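PDB 5XIL: putative prolyl-tRNA synthetase from Leishmania major, which probably attaches L-proline to tRNA(Pro) at the expense of ATP, releasing AMP and diphosphate, as a class II aminoacyl-tRNA synthetase. Local coordinates for residues Tyr44-Val49 with Leu264-Ile269; Arg51-Lys56 with Ala183-Gln188; Met284-Ala289 with Glu396-Gln401. All blocks are in the same frame, centred on the assembly; numbering follows the deposited sequence.

Contacts 1 and 2 lie side by side, centres about 10 Å apart, and both use helix 40-60, which also reaches the second subunit. Contact 1 sets this helix against the junction of strand 253-265 and helix 267-276; contact 2 sets it against helix 168-189. In sequence, both segments of contact 2 fall between those of contact 1. Contact 3 comes wholly later, its centre about 15 Å from that of contact 1 and 14 Å from that of contact 2, where the loop after helix 267-276 meets helix 387-412. Contacts 1 and 2 thus pack the dimer-forming helix onto the catalytic core; V288 of the contact 3 loop also touches V45 and C48.

Contact 1: Tyr44-Val49 with Leu264-Ile269; sequences YVWKCV and LSTRVI
The indole of W46 is the flat group here, and T266 covers one face of its six-membered ring. CG2 of T266 stands 3.8 Å from the ring centroid and 22° off the normal, a CH-pi contact offset toward the rim; the two side chains cross at about a right angle. At the ring edge, in its plane, the backbone oxygen O of L264 lies 3.6 Å from W46 CH2. V268 CG2 also approaches the edge, whereas the carbonyl carbon of S265 meets CZ3 obliquely. W46 has CG anti to its backbone N (chi1 -168°), which swings the indole out from its helix to the bend between strand and helix.

L264 CD2 touches two neighbours lying on the same side of it, W46 CZ3 and V49 CG1, each at 3.9 Å. One turn back along helix 40-60, V45 and I269 slide past each other in opposite directions, their CG1 atoms 4.0 Å apart. At the bend itself, R267 N donates to S265 OG over 3.1 Å, a capping bond at the start of helix 267-276. T266 OG1 makes a weak hydrogen bond to the L157 carbonyl, while its methyl lies on the indole.

The long helix reaching the dimer partner, where K47 forms a salt bridge with E58 of the second subunit, is consistent with motif 1 of class II synthetases, and the strand running into a helix with motif 3. Buried and without direct hydrogen bonds between its segments, this contact depends on shape and dispersion: the indole and the valine, leucine and isoleucine branches join the two elements, while the R267 guanidinium turns to the Q226 and I151 carbonyls for its hydrogen bonds.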
ATOM      1  N   TYR A  44       5.315  -6.216  -8.325  1.00 10.29           N
ATOM      2  CA  TYR A  44       4.328  -5.351  -8.991  1.00 11.45           C
ATOM      3  C   TYR A  44       2.978  -6.000  -8.923  1.00 10.36           C
ATOM      4  O   TYR A  44       1.943  -5.322  -8.750  1.00 11.69           O
ATOM      5  CB  TYR A  44       4.667  -5.092 -10.442  1.00 11.87           C
ATOM      6  CG  TYR A  44       3.775  -4.103 -11.050  1.00 12.53           C
ATOM      7  CD1 TYR A  44       3.980  -2.751 -10.814  1.00 14.56           C
ATOM      8  CD2 TYR A  44       2.731  -4.491 -11.890  1.00 11.94           C
ATOM      9  CE1 TYR A  44       3.114  -1.795 -11.372  1.00 15.23           C
ATOM     10  CE2 TYR A  44       1.851  -3.577 -12.444  1.00 13.05           C
ATOM     11  CZ  TYR A  44       2.044  -2.227 -12.176  1.00 14.83           C
ATOM     12  OH  TYR A  44       1.219  -1.312 -12.714  1.00 15.49           O
ATOM     13  N   VAL A  45       2.973  -7.339  -9.041  1.00 11.35           N
ATOM     14  CA  VAL A  45       1.684  -8.054  -8.931  1.00 10.45           C
ATOM     15  C   VAL A  45       0.987  -7.814  -7.556  1.00 11.09           C
ATOM     16  O   VAL A  45      -0.160  -7.505  -7.507  1.00 10.56           O
ATOM     17  CB  VAL A  45       1.839  -9.554  -9.232  1.00 11.02           C
ATOM     18  CG1 VAL A  45       0.515 -10.211  -9.124  1.00 10.41           C
ATOM     19  CG2 VAL A  45       2.456  -9.757 -10.599  1.00 11.38           C
ATOM     20  N   TRP A  46       1.754  -7.923  -6.472  1.00 11.47           N
ATOM     21  CA  TRP A  46       1.307  -7.672  -5.103  1.00 11.56           C
ATOM     22  C   TRP A  46       0.897  -6.223  -4.963  1.00 12.06           C
ATOM     23  O   TRP A  46      -0.186  -5.944  -4.486  1.00 12.54           O
ATOM     24  CB  TRP A  46       2.362  -8.098  -4.100  1.00 12.45           C
ATOM     25  CG  TRP A  46       1.792  -8.113  -2.696  1.00 12.73           C
ATOM     26  CD1 TRP A  46       2.154  -7.297  -1.702  1.00 13.86           C
ATOM     27  CD2 TRP A  46       0.687  -8.914  -2.184  1.00 12.15           C
ATOM     28  NE1 TRP A  46       1.387  -7.558  -0.563  1.00 15.21           N
ATOM     29  CE2 TRP A  46       0.462  -8.524  -0.855  1.00 14.05           C
ATOM     30  CE3 TRP A  46      -0.138  -9.873  -2.729  1.00 12.34           C
ATOM     31  CZ2 TRP A  46      -0.527  -9.122  -0.042  1.00 14.80           C
ATOM     32  CZ3 TRP A  46      -1.087 -10.484  -1.939  1.00 12.37           C
ATOM     33  CH2 TRP A  46      -1.287 -10.107  -0.615  1.00 13.39           C
ATOM     34  N   LYS A  47       1.657  -5.318  -5.556  1.00 12.76           N
ATOM     35  CA  LYS A  47       1.267  -3.878  -5.503  1.00 13.92           C
ATOM     36  C   LYS A  47      -0.127  -3.676  -6.123  1.00 11.80           C
ATOM     37  O   LYS A  47      -0.948  -2.967  -5.580  1.00 12.32           O
ATOM     38  CB  LYS A  47       2.286  -3.050  -6.241  1.00 16.53           C
ATOM     39  CG  LYS A  47       2.119  -1.620  -5.968  1.00 22.80           C
ATOM     40  CD  LYS A  47       3.058  -0.853  -6.905  1.00 28.50           C
ATOM     41  CE  LYS A  47       3.707   0.322  -6.202  1.00 32.38           C
ATOM     42  NZ  LYS A  47       4.504   1.103  -7.202  1.00 35.60           N
ATOM     43  N   CYS A  48      -0.388  -4.357  -7.223  1.00 11.05           N
ATOM     44  CA  CYS A  48      -1.647  -4.295  -7.966  1.00 11.14           C
ATOM     45  C   CYS A  48      -2.780  -4.851  -7.138  1.00 10.84           C
ATOM     46  O   CYS A  48      -3.892  -4.293  -7.091  1.00 10.22           O
ATOM     47  CB  CYS A  48      -1.606  -5.052  -9.293  1.00 10.92           C
ATOM     48  SG  CYS A  48      -0.590  -4.222 -10.524  1.00 12.45           S
ATOM     49  N   VAL A  49      -2.475  -5.978  -6.472  1.00 10.10           N
ATOM     50  CA  VAL A  49      -3.441  -6.574  -5.578  1.00 10.70           C
ATOM     51  C   VAL A  49      -3.785  -5.668  -4.409  1.00 11.12           C
ATOM     52  O   VAL A  49      -4.996  -5.485  -4.021  1.00 13.05           O
ATOM     53  CB  VAL A  49      -2.980  -7.954  -5.079  1.00 10.18           C
ATOM     54  CG1 VAL A  49      -3.895  -8.468  -3.962  1.00 12.05           C
ATOM     55  CG2 VAL A  49      -2.886  -8.921  -6.240  1.00 10.44           C
ATOM     56  N   LEU A 264      -5.943 -13.039   2.390  1.00 11.44           N
ATOM     57  CA  LEU A 264      -5.440 -13.369   1.040  1.00 12.15           C
ATOM     58  C   LEU A 264      -3.959 -12.985   1.030  1.00 12.74           C
ATOM     59  O   LEU A 264      -3.600 -11.894   1.530  1.00 12.71           O
ATOM     60  CB  LEU A 264      -6.217 -12.580  -0.009  1.00 13.15           C
ATOM     61  CG  LEU A 264      -5.814 -12.773  -1.472  1.00 14.06           C
ATOM     62  CD1 LEU A 264      -7.025 -12.709  -2.362  1.00 15.10           C
ATOM     63  CD2 LEU A 264      -4.826 -11.676  -1.894  1.00 14.73           C
ATOM     64  N   SER A 265      -3.106 -13.852   0.492  1.00 11.70           N
ATOM     65  CA  SER A 265      -1.659 -13.697   0.589  1.00 11.22           C
ATOM     66  C   SER A 265      -0.970 -13.746  -0.800  1.00 11.46           C
ATOM     67  O   SER A 265      -1.629 -13.948  -1.780  1.00 11.28           O
ATOM     68  CB  SER A 265      -1.093 -14.809   1.431  1.00 11.34           C
ATOM     69  OG  SER A 265      -1.009 -16.046   0.732  1.00 12.51           O
ATOM     70  N   THR A 266       0.354 -13.633  -0.793  1.00 12.35           N
ATOM     71  CA  THR A 266       1.164 -13.731  -1.998  1.00 12.94           C
ATOM     72  C   THR A 266       1.131 -15.120  -2.631  1.00 13.40           C
ATOM     73  O   THR A 266       1.702 -15.327  -3.721  1.00 13.31           O
ATOM     74  CB  THR A 266       2.604 -13.349  -1.689  1.00 13.16           C
ATOM     75  OG1 THR A 266       2.956 -13.904  -0.447  1.00 13.42           O
ATOM     76  CG2 THR A 266       2.690 -11.861  -1.615  1.00 13.05           C
ATOM     77  N   ARG A 267       0.432 -16.067  -2.002  1.00 13.26           N
ATOM     78  CA  ARG A 267       0.084 -17.267  -2.702  1.00 14.08           C
ATOM     79  C   ARG A 267      -0.612 -16.983  -4.064  1.00 13.49           C
ATOM     80  O   ARG A 267      -0.483 -17.785  -5.017  1.00 11.71           O
ATOM     81  CB  ARG A 267      -0.789 -18.197  -1.857  1.00 16.78           C
ATOM     82  CG  ARG A 267      -1.478 -19.260  -2.700  1.00 20.75           C
ATOM     83  CD  ARG A 267      -2.339 -20.149  -1.897  1.00 25.10           C
ATOM     84  NE  ARG A 267      -1.433 -20.975  -1.134  1.00 30.32           N
ATOM     85  CZ  ARG A 267      -1.822 -22.006  -0.435  1.00 31.77           C
ATOM     86  NH1 ARG A 267      -3.098 -22.323  -0.415  1.00 31.10           N
ATOM     87  NH2 ARG A 267      -0.912 -22.707   0.229  1.00 35.22           N
ATOM     88  N   VAL A 268      -1.360 -15.840  -4.162  1.00 11.30           N
ATOM     89  CA  VAL A 268      -1.994 -15.563  -5.419  1.00 11.40           C
ATOM     90  C   VAL A 268      -0.965 -15.515  -6.550  1.00 11.78           C
ATOM     91  O   VAL A 268      -1.310 -15.847  -7.716  1.00 11.62           O
ATOM     92  CB  VAL A 268      -2.865 -14.264  -5.414  1.00 11.51           C
ATOM     93  CG1 VAL A 268      -3.930 -14.256  -4.333  1.00 10.86           C
ATOM     94  CG2 VAL A 268      -1.994 -13.064  -5.271  1.00 12.25           C
ATOM     95  N   ILE A 269       0.252 -15.085  -6.266  1.00 12.23           N
ATOM     96  CA  ILE A 269       1.246 -14.939  -7.303  1.00 11.91           C
ATOM     97  C   ILE A 269       1.669 -16.349  -7.798  1.00 12.96           C
ATOM     98  O   ILE A 269       1.830 -16.578  -8.982  1.00 10.98           O
ATOM     99  CB  ILE A 269       2.500 -14.145  -6.809  1.00 12.24           C
ATOM    100  CG1 ILE A 269       2.078 -12.708  -6.371  1.00 11.52           C
ATOM    101  CG2 ILE A 269       3.611 -14.179  -7.846  1.00 13.01           C
ATOM    102  CD1 ILE A 269       3.175 -11.956  -5.741  1.00 11.89           C
TER

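Contact 2: Arg51-Lys56 with Ala183-Gln188; sequences RFLGGK and ASVYEQ
F52 reaches across to helix 168-189 with its ring edge first. From CB, a chi1 near 180° (176°) carries the ring away from the backbone nitrogen and across to the partner helix. On one side of the ring, CD2 meets V185 CG2 at 4.0 Å in the ring plane. Further out, CE2 comes to 3.7 Å from the backbone N of V185, again near the plane, and the S184 carbonyl and CB lie close by. The outermost atom, CZ, faces Q188 OE1 at 3.6 Å, with the oxygen at the ring edge and the ring and amide planes 76° apart; this puts the partially negative oxygen by the partially positive ring hydrogens.

The short helical segments run roughly antiparallel, 145° between their directions, with axes 10.3 Å apart at closest approach. Helix 40-60 is probably the motif 1 helix of the class II fold, and its R51 forms a salt bridge with E58 of the second subunit, so the same helix serves the dimer interface and the core. Helix 168-189 ends just past this contact, and a wider pi-type turn spans 185-188.

V185 CG2 is shared, for it also meets L53 CB at 4.1 Å. The K56 chain passes S184, its CE 4.2 Å from S184 CB. A bend at chi4 turns its amine to a water, which accepts from K56 NZ at 2.8 Å and donates to S184 OG at 3.1 Å. The serine hydroxyl is also hydrogen-bonded to the E180 carbonyl one turn earlier.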
ATOM      1  N   ARG A  51      -3.644  -2.364  -4.296  1.00 14.28           N
ATOM      2  CA  ARG A  51      -4.468  -1.285  -4.788  1.00 14.79           C
ATOM      3  C   ARG A  51      -5.916  -1.699  -4.990  1.00 12.77           C
ATOM      4  O   ARG A  51      -6.819  -1.045  -4.481  1.00 11.39           O
ATOM      5  CB  ARG A  51      -3.875  -0.699  -6.034  1.00 16.72           C
ATOM      6  CG  ARG A  51      -2.608   0.086  -5.698  1.00 23.32           C
ATOM      7  CD  ARG A  51      -1.869   0.519  -6.965  1.00 29.46           C
ATOM      8  NE  ARG A  51      -0.648   1.250  -6.635  1.00 32.72           N
ATOM      9  CZ  ARG A  51       0.364   1.406  -7.491  1.00 38.30           C
ATOM     10  NH1 ARG A  51       0.284   0.907  -8.695  1.00 34.97           N
ATOM     11  NH2 ARG A  51       1.447   2.080  -7.139  1.00 44.15           N
ATOM     12  N   PHE A  52      -6.120  -2.820  -5.671  1.00 13.44           N
ATOM     13  CA  PHE A  52      -7.385  -3.266  -6.180  1.00 12.82           C
ATOM     14  C   PHE A  52      -8.202  -3.778  -5.001  1.00 13.54           C
ATOM     15  O   PHE A  52      -9.312  -3.383  -4.838  1.00 12.54           O
ATOM     16  CB  PHE A  52      -7.147  -4.376  -7.219  1.00 14.08           C
ATOM     17  CG  PHE A  52      -8.382  -5.034  -7.784  1.00 14.23           C
ATOM     18  CD1 PHE A  52      -9.111  -4.430  -8.801  1.00 16.77           C
ATOM     19  CD2 PHE A  52      -8.849  -6.254  -7.280  1.00 15.87           C
ATOM     20  CE1 PHE A  52     -10.220  -5.057  -9.353  1.00 18.94           C
ATOM     21  CE2 PHE A  52      -9.948  -6.891  -7.844  1.00 17.31           C
ATOM     22  CZ  PHE A  52     -10.649  -6.277  -8.852  1.00 16.98           C
ATOM     23  N   LEU A  53      -7.651  -4.752  -4.270  1.00 12.86           N
ATOM     24  CA  LEU A  53      -8.340  -5.316  -3.087  1.00 13.95           C
ATOM     25  C   LEU A  53      -8.474  -4.291  -1.951  1.00 13.15           C
ATOM     26  O   LEU A  53      -9.517  -4.195  -1.339  1.00 13.31           O
ATOM     27  CB  LEU A  53      -7.598  -6.568  -2.555  1.00 13.32           C
ATOM     28  CG  LEU A  53      -8.156  -7.227  -1.306  1.00 13.12           C
ATOM     29  CD1 LEU A  53      -9.590  -7.656  -1.578  1.00 13.59           C
ATOM     30  CD2 LEU A  53      -7.226  -8.407  -0.923  1.00 12.79           C
ATOM     31  N   GLY A  54      -7.452  -3.507  -1.727  1.00 13.09           N
ATOM     32  CA  GLY A  54      -7.500  -2.397  -0.784  1.00 14.89           C
ATOM     33  C   GLY A  54      -8.642  -1.472  -1.067  1.00 15.51           C
ATOM     34  O   GLY A  54      -9.328  -1.039  -0.129  1.00 15.89           O
ATOM     35  N   GLY A  55      -8.792  -1.087  -2.310  1.00 14.24           N
ATOM     36  CA  GLY A  55      -9.880  -0.230  -2.716  1.00 15.71           C
ATOM     37  C   GLY A  55     -11.244  -0.776  -2.403  1.00 14.45           C
ATOM     38  O   GLY A  55     -12.114  -0.082  -1.829  1.00 16.77           O
ATOM     39  N   LYS A  56     -11.435  -2.041  -2.724  1.00 14.99           N
ATOM     40  CA  LYS A  56     -12.674  -2.712  -2.532  1.00 14.45           C
ATOM     41  C   LYS A  56     -13.036  -2.849  -1.056  1.00 14.57           C
ATOM     42  O   LYS A  56     -14.180  -2.630  -0.677  1.00 14.56           O
ATOM     43  CB  LYS A  56     -12.650  -4.079  -3.190  1.00 16.68           C
ATOM     44  CG  LYS A  56     -12.714  -4.037  -4.726  1.00 19.38           C
ATOM     45  CD  LYS A  56     -12.687  -5.446  -5.276  1.00 23.26           C
ATOM     46  CE  LYS A  56     -13.147  -5.451  -6.721  1.00 29.79           C
ATOM     47  NZ  LYS A  56     -14.614  -5.613  -6.664  1.00 30.94           N
ATOM     48  N   ALA A 183     -12.480 -13.545  -5.090  1.00  9.83           N
ATOM     49  CA  ALA A 183     -12.792 -14.106  -6.384  1.00 11.62           C
ATOM     50  C   ALA A 183     -12.399 -13.094  -7.467  1.00 11.26           C
ATOM     51  O   ALA A 183     -11.870 -13.500  -8.523  1.00 10.42           O
ATOM     52  CB  ALA A 183     -14.266 -14.474  -6.528  1.00 11.99           C
ATOM     53  N   SER A 184     -12.749 -11.847  -7.245  1.00 11.56           N
ATOM     54  CA  SER A 184     -12.460 -10.784  -8.207  1.00 12.30           C
ATOM     55  C   SER A 184     -10.976 -10.545  -8.387  1.00 10.28           C
ATOM     56  O   SER A 184     -10.518 -10.300  -9.488  1.00 11.27           O
ATOM     57  CB  SER A 184     -13.118  -9.485  -7.852  1.00 13.82           C
ATOM     58  OG  SER A 184     -14.492  -9.701  -7.728  1.00 21.95           O
ATOM     59  N   VAL A 185     -10.218 -10.588  -7.322  1.00 10.42           N
ATOM     60  CA  VAL A 185      -8.741 -10.645  -7.437  1.00 10.82           C
ATOM     61  C   VAL A 185      -8.253 -11.656  -8.453  1.00  9.88           C
ATOM     62  O   VAL A 185      -7.553 -11.299  -9.420  1.00 10.21           O
ATOM     63  CB  VAL A 185      -8.006 -10.810  -6.084  1.00 10.75           C
ATOM     64  CG1 VAL A 185      -6.508 -11.001  -6.281  1.00 10.25           C
ATOM     65  CG2 VAL A 185      -8.261  -9.589  -5.225  1.00 12.06           C
ATOM     66  N   TYR A 186      -8.628 -12.914  -8.266  1.00  9.70           N
ATOM     67  CA  TYR A 186      -8.176 -13.964  -9.134  1.00  9.33           C
ATOM     68  C   TYR A 186      -8.695 -13.770 -10.561  1.00  9.76           C
ATOM     69  O   TYR A 186      -7.910 -13.779 -11.505  1.00  9.62           O
ATOM     70  CB  TYR A 186      -8.676 -15.323  -8.627  1.00  8.52           C
ATOM     71  CG  TYR A 186      -7.760 -15.860  -7.543  1.00  8.76           C
ATOM     72  CD1 TYR A 186      -6.523 -16.390  -7.894  1.00  9.89           C
ATOM     73  CD2 TYR A 186      -8.074 -15.821  -6.201  1.00 10.21           C
ATOM     74  CE1 TYR A 186      -5.644 -16.883  -6.972  1.00  9.49           C
ATOM     75  CE2 TYR A 186      -7.204 -16.313  -5.224  1.00 10.07           C
ATOM     76  CZ  TYR A 186      -6.011 -16.917  -5.617  1.00 10.46           C
ATOM     77  OH  TYR A 186      -5.026 -17.374  -4.749  1.00 10.09           O
ATOM     78  N   GLU A 187      -9.973 -13.492 -10.672  1.00  9.67           N
ATOM     79  CA  GLU A 187     -10.605 -13.434 -11.997  1.00 12.15           C
ATOM     80  C   GLU A 187     -10.239 -12.160 -12.817  1.00 13.44           C
ATOM     81  O   GLU A 187      -9.839 -12.258 -14.013  1.00 12.83           O
ATOM     82  CB  GLU A 187     -12.129 -13.575 -11.889  1.00 13.46           C
ATOM     83  CG  GLU A 187     -12.640 -14.921 -11.446  1.00 14.56           C
ATOM     84  CD  GLU A 187     -14.123 -14.939 -11.073  1.00 16.26           C
ATOM     85  OE1 GLU A 187     -14.674 -13.905 -10.773  1.00 18.42           O
ATOM     86  OE2 GLU A 187     -14.737 -16.027 -10.980  1.00 18.13           O
ATOM     87  N   GLN A 188     -10.388 -11.017 -12.161  1.00 12.22           N
ATOM     88  CA  GLN A 188     -10.309  -9.718 -12.824  1.00 14.40           C
ATOM     89  C   GLN A 188      -8.895  -9.243 -12.897  1.00 14.47           C
ATOM     90  O   GLN A 188      -8.531  -8.628 -13.900  1.00 18.03           O
ATOM     91  CB  GLN A 188     -11.186  -8.695 -12.143  1.00 15.09           C
ATOM     92  CG  GLN A 188     -12.615  -9.111 -12.221  1.00 18.22           C
ATOM     93  CD  GLN A 188     -13.517  -8.135 -11.550  1.00 24.04           C
ATOM     94  OE1 GLN A 188     -13.197  -6.934 -11.375  1.00 31.64           O
ATOM     95  NE2 GLN A 188     -14.652  -8.629 -11.137  1.00 30.67           N
TER
HETATM   96  O   HOH W   1     -16.018  -7.898  -5.708  1.00 27.87           O

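Contact 3: Met284-Ala289 with Glu396-Gln401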
ATOM      1  N   MET A 284       2.385 -13.303 -18.328  1.00 11.84           N
ATOM      2  CA  MET A 284       1.881 -12.385 -17.309  0.61 11.25           C
ATOM      3  C   MET A 284       0.488 -11.894 -17.700  1.00 11.76           C
ATOM      4  O   MET A 284       0.321 -11.311 -18.778  1.00 12.49           O
ATOM      5  CB  MET A 284       2.899 -11.241 -17.107  0.61 11.72           C
ATOM      6  CG  MET A 284       2.793 -10.326 -15.889  0.61 11.49           C
ATOM      7  SD  MET A 284       2.788 -11.223 -14.324  0.61 11.53           S
ATOM      8  CE  MET A 284       4.504 -11.433 -13.916  0.61 12.29           C
ATOM      9  N   PRO A 285      -0.501 -12.074 -16.817  1.00 11.40           N
ATOM     10  CA  PRO A 285      -1.759 -11.416 -17.070  1.00 12.04           C
ATOM     11  C   PRO A 285      -1.523  -9.883 -17.220  1.00 13.14           C
ATOM     12  O   PRO A 285      -0.832  -9.253 -16.403  1.00 13.22           O
ATOM     13  CB  PRO A 285      -2.586 -11.734 -15.795  1.00 11.42           C
ATOM     14  CG  PRO A 285      -1.963 -12.961 -15.285  1.00 11.61           C
ATOM     15  CD  PRO A 285      -0.513 -12.727 -15.484  1.00 11.85           C
ATOM     16  N   PRO A 286      -2.125  -9.271 -18.240  1.00 12.14           N
ATOM     17  CA  PRO A 286      -1.760  -7.883 -18.562  1.00 12.01           C
ATOM     18  C   PRO A 286      -2.092  -6.837 -17.518  1.00 11.35           C
ATOM     19  O   PRO A 286      -1.359  -5.858 -17.396  1.00 11.77           O
ATOM     20  CB  PRO A 286      -2.531  -7.603 -19.868  1.00 13.15           C
ATOM     21  CG  PRO A 286      -3.607  -8.577 -19.927  1.00 13.34           C
ATOM     22  CD  PRO A 286      -3.119  -9.834 -19.176  1.00 12.41           C
ATOM     23  N   ARG A 287      -3.137  -7.058 -16.720  1.00 10.95           N
ATOM     24  CA  ARG A 287      -3.487  -6.112 -15.717  1.00 10.89           C
ATOM     25  C   ARG A 287      -2.513  -6.085 -14.575  1.00 10.99           C
ATOM     26  O   ARG A 287      -2.532  -5.099 -13.747  1.00 10.84           O
ATOM     27  CB  ARG A 287      -4.945  -6.256 -15.245  1.00 11.49           C
ATOM     28  CG  ARG A 287      -5.957  -6.086 -16.398  1.00 13.29           C
ATOM     29  CD  ARG A 287      -7.321  -6.601 -15.983  1.00 15.52           C
ATOM     30  NE  ARG A 287      -8.328  -6.467 -17.059  1.00 18.08           N
ATOM     31  CZ  ARG A 287      -9.560  -6.886 -16.971  1.00 21.62           C
ATOM     32  NH1 ARG A 287      -9.964  -7.467 -15.860  1.00 17.54           N
ATOM     33  NH2 ARG A 287     -10.397  -6.710 -18.013  1.00 23.75           N
ATOM     34  N   VAL A 288      -1.607  -7.077 -14.466  1.00 10.14           N
ATOM     35  CA  VAL A 288      -0.626  -6.981 -13.394  1.00 10.54           C
ATOM     36  C   VAL A 288       0.786  -7.047 -13.932  1.00 10.76           C
ATOM     37  O   VAL A 288       1.727  -7.306 -13.223  1.00 11.41           O
ATOM     38  CB  VAL A 288      -0.867  -8.103 -12.310  1.00  9.92           C
ATOM     39  CG1 VAL A 288      -2.189  -7.927 -11.628  1.00 10.07           C
ATOM     40  CG2 VAL A 288      -0.739  -9.513 -12.909  1.00 10.02           C
ATOM     41  N   ALA A 289       0.936  -6.819 -15.218  1.00 10.83           N
ATOM     42  CA  ALA A 289       2.246  -6.841 -15.848  1.00 11.19           C
ATOM     43  C   ALA A 289       2.935  -5.467 -15.684  1.00 12.77           C
ATOM     44  O   ALA A 289       2.392  -4.453 -16.132  1.00 12.69           O
ATOM     45  CB  ALA A 289       2.172  -7.219 -17.333  1.00 10.32           C
ATOM     46  N   GLU A 396      -6.767  -5.829 -23.367  1.00 14.93           N
ATOM     47  CA  GLU A 396      -7.971  -6.309 -22.721  1.00 15.46           C
ATOM     48  C   GLU A 396      -8.393  -7.612 -23.322  1.00 15.66           C
ATOM     49  O   GLU A 396      -8.907  -8.485 -22.622  1.00 16.74           O
ATOM     50  CB  GLU A 396      -9.100  -5.248 -22.771  1.00 18.90           C
ATOM     51  CG  GLU A 396      -8.892  -4.166 -21.756  1.00 21.29           C
ATOM     52  CD  GLU A 396      -9.079  -4.683 -20.314  1.00 25.75           C
ATOM     53  OE1 GLU A 396     -10.225  -4.876 -19.875  1.00 29.77           O
ATOM     54  OE2 GLU A 396      -8.091  -4.914 -19.601  1.00 26.19           O
ATOM     55  N   ASP A 397      -8.216  -7.783 -24.644  1.00 15.02           N
ATOM     56  CA  ASP A 397      -8.492  -9.068 -25.262  0.54 15.73           C
ATOM     57  C   ASP A 397      -7.564 -10.166 -24.747  1.00 14.26           C
ATOM     58  O   ASP A 397      -8.005 -11.306 -24.523  1.00 13.49           O
ATOM     59  CB  ASP A 397      -8.417  -8.988 -26.798  0.54 17.12           C
ATOM     60  CG  ASP A 397      -8.709 -10.295 -27.421  0.54 19.92           C
ATOM     61  OD1 ASP A 397      -9.855 -10.796 -27.314  0.54 20.91           O
ATOM     62  OD2 ASP A 397      -7.754 -10.870 -27.936  0.54 21.96           O
ATOM     63  N   VAL A 398      -6.304  -9.835 -24.588  1.00 14.41           N
ATOM     64  CA  VAL A 398      -5.380 -10.761 -23.983  1.00 13.15           C
ATOM     65  C   VAL A 398      -5.894 -11.249 -22.594  1.00 12.60           C
ATOM     66  O   VAL A 398      -5.899 -12.489 -22.370  1.00 12.53           O
ATOM     67  CB  VAL A 398      -3.995 -10.180 -23.846  1.00 13.22           C
ATOM     68  CG1 VAL A 398      -3.124 -11.066 -22.899  1.00 13.78           C
ATOM     69  CG2 VAL A 398      -3.324 -10.027 -25.221  1.00 13.10           C
ATOM     70  N   HIS A 399      -6.277 -10.330 -21.725  1.00 12.41           N
ATOM     71  CA  HIS A 399      -6.893 -10.738 -20.441  1.00 12.60           C
ATOM     72  C   HIS A 399      -8.042 -11.728 -20.658  1.00 12.41           C
ATOM     73  O   HIS A 399      -8.084 -12.836 -20.034  1.00 11.06           O
ATOM     74  CB  HIS A 399      -7.442  -9.569 -19.652  1.00 13.52           C
ATOM     75  CG  HIS A 399      -8.058  -9.966 -18.350  1.00 13.06           C
ATOM     76  ND1 HIS A 399      -7.295 -10.167 -17.205  1.00 13.93           N
ATOM     77  CD2 HIS A 399      -9.320 -10.330 -18.027  1.00 14.47           C
ATOM     78  CE1 HIS A 399      -8.083 -10.578 -16.224  1.00 12.93           C
ATOM     79  NE2 HIS A 399      -9.305 -10.730 -16.703  1.00 14.60           N
ATOM     80  N   ALA A 400      -8.968 -11.349 -21.520  1.00 12.58           N
ATOM     81  CA  ALA A 400     -10.130 -12.154 -21.781  1.00 12.35           C
ATOM     82  C   ALA A 400      -9.774 -13.548 -22.266  1.00 12.29           C
ATOM     83  O   ALA A 400     -10.399 -14.537 -21.841  1.00 11.23           O
ATOM     84  CB  ALA A 400     -11.120 -11.464 -22.758  1.00 12.70           C
ATOM     85  N   GLN A 401      -8.843 -13.639 -23.172  1.00 11.76           N
ATOM     86  CA  GLN A 401      -8.459 -14.891 -23.727  1.00 12.57           C
ATOM     87  C   GLN A 401      -7.747 -15.803 -22.716  1.00 12.41           C
ATOM     88  O   GLN A 401      -7.960 -16.995 -22.682  1.00 11.55           O
ATOM     89  CB  GLN A 401      -7.638 -14.649 -24.986  1.00 15.05           C
ATOM     90  CG  GLN A 401      -8.466 -13.990 -26.092  1.00 19.32           C
ATOM     91  CD  GLN A 401      -7.735 -13.843 -27.412  1.00 26.56           C
ATOM     92  OE1 GLN A 401      -7.127 -14.749 -27.875  1.00 39.34           O
ATOM     93  NE2 GLN A 401      -7.866 -12.710 -28.030  1.00 32.81           N
TER
HETATM   94  O   HOH W   2      -4.703  -9.399 -16.319  1.00  9.56           O
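R287 and E396 form a side-on salt bridge, two nitrogens to two oxygens. R287 NE donates to E396 OE2 at 3.0 Å, at 161° and in the guanidinium plane, received by the syn lone pair of OE2. R287 NH2 donates to E396 OE1 at 2.6 Å, less straight, the oxygen tilted about 20° from the guanidinium plane. A bend at chi2 turns the E396 carboxylate nearly into that plane. R287 NH1 makes a further hydrogen bond, to the Q188 carbonyl.

Stacking fixes the same group from one side: the guanidinium lies flat on the H399 ring, centres 3.7 Å apart and planes at 8°.

This is where the linker between helix 267-276 of the catalytic core and strand 293-297 of the anticodon-binding domain rests on helix 387-412.

The apolar part is P286, whose CG sits 3.9 Å from V398 CG1 and 3.7 Å from the backbone N of H399.

One water joins the two segments, accepting from R287 N at 2.8 Å and hydrogen-bonded at 2.8 Å to H399 ND1, in the plane of the imidazole.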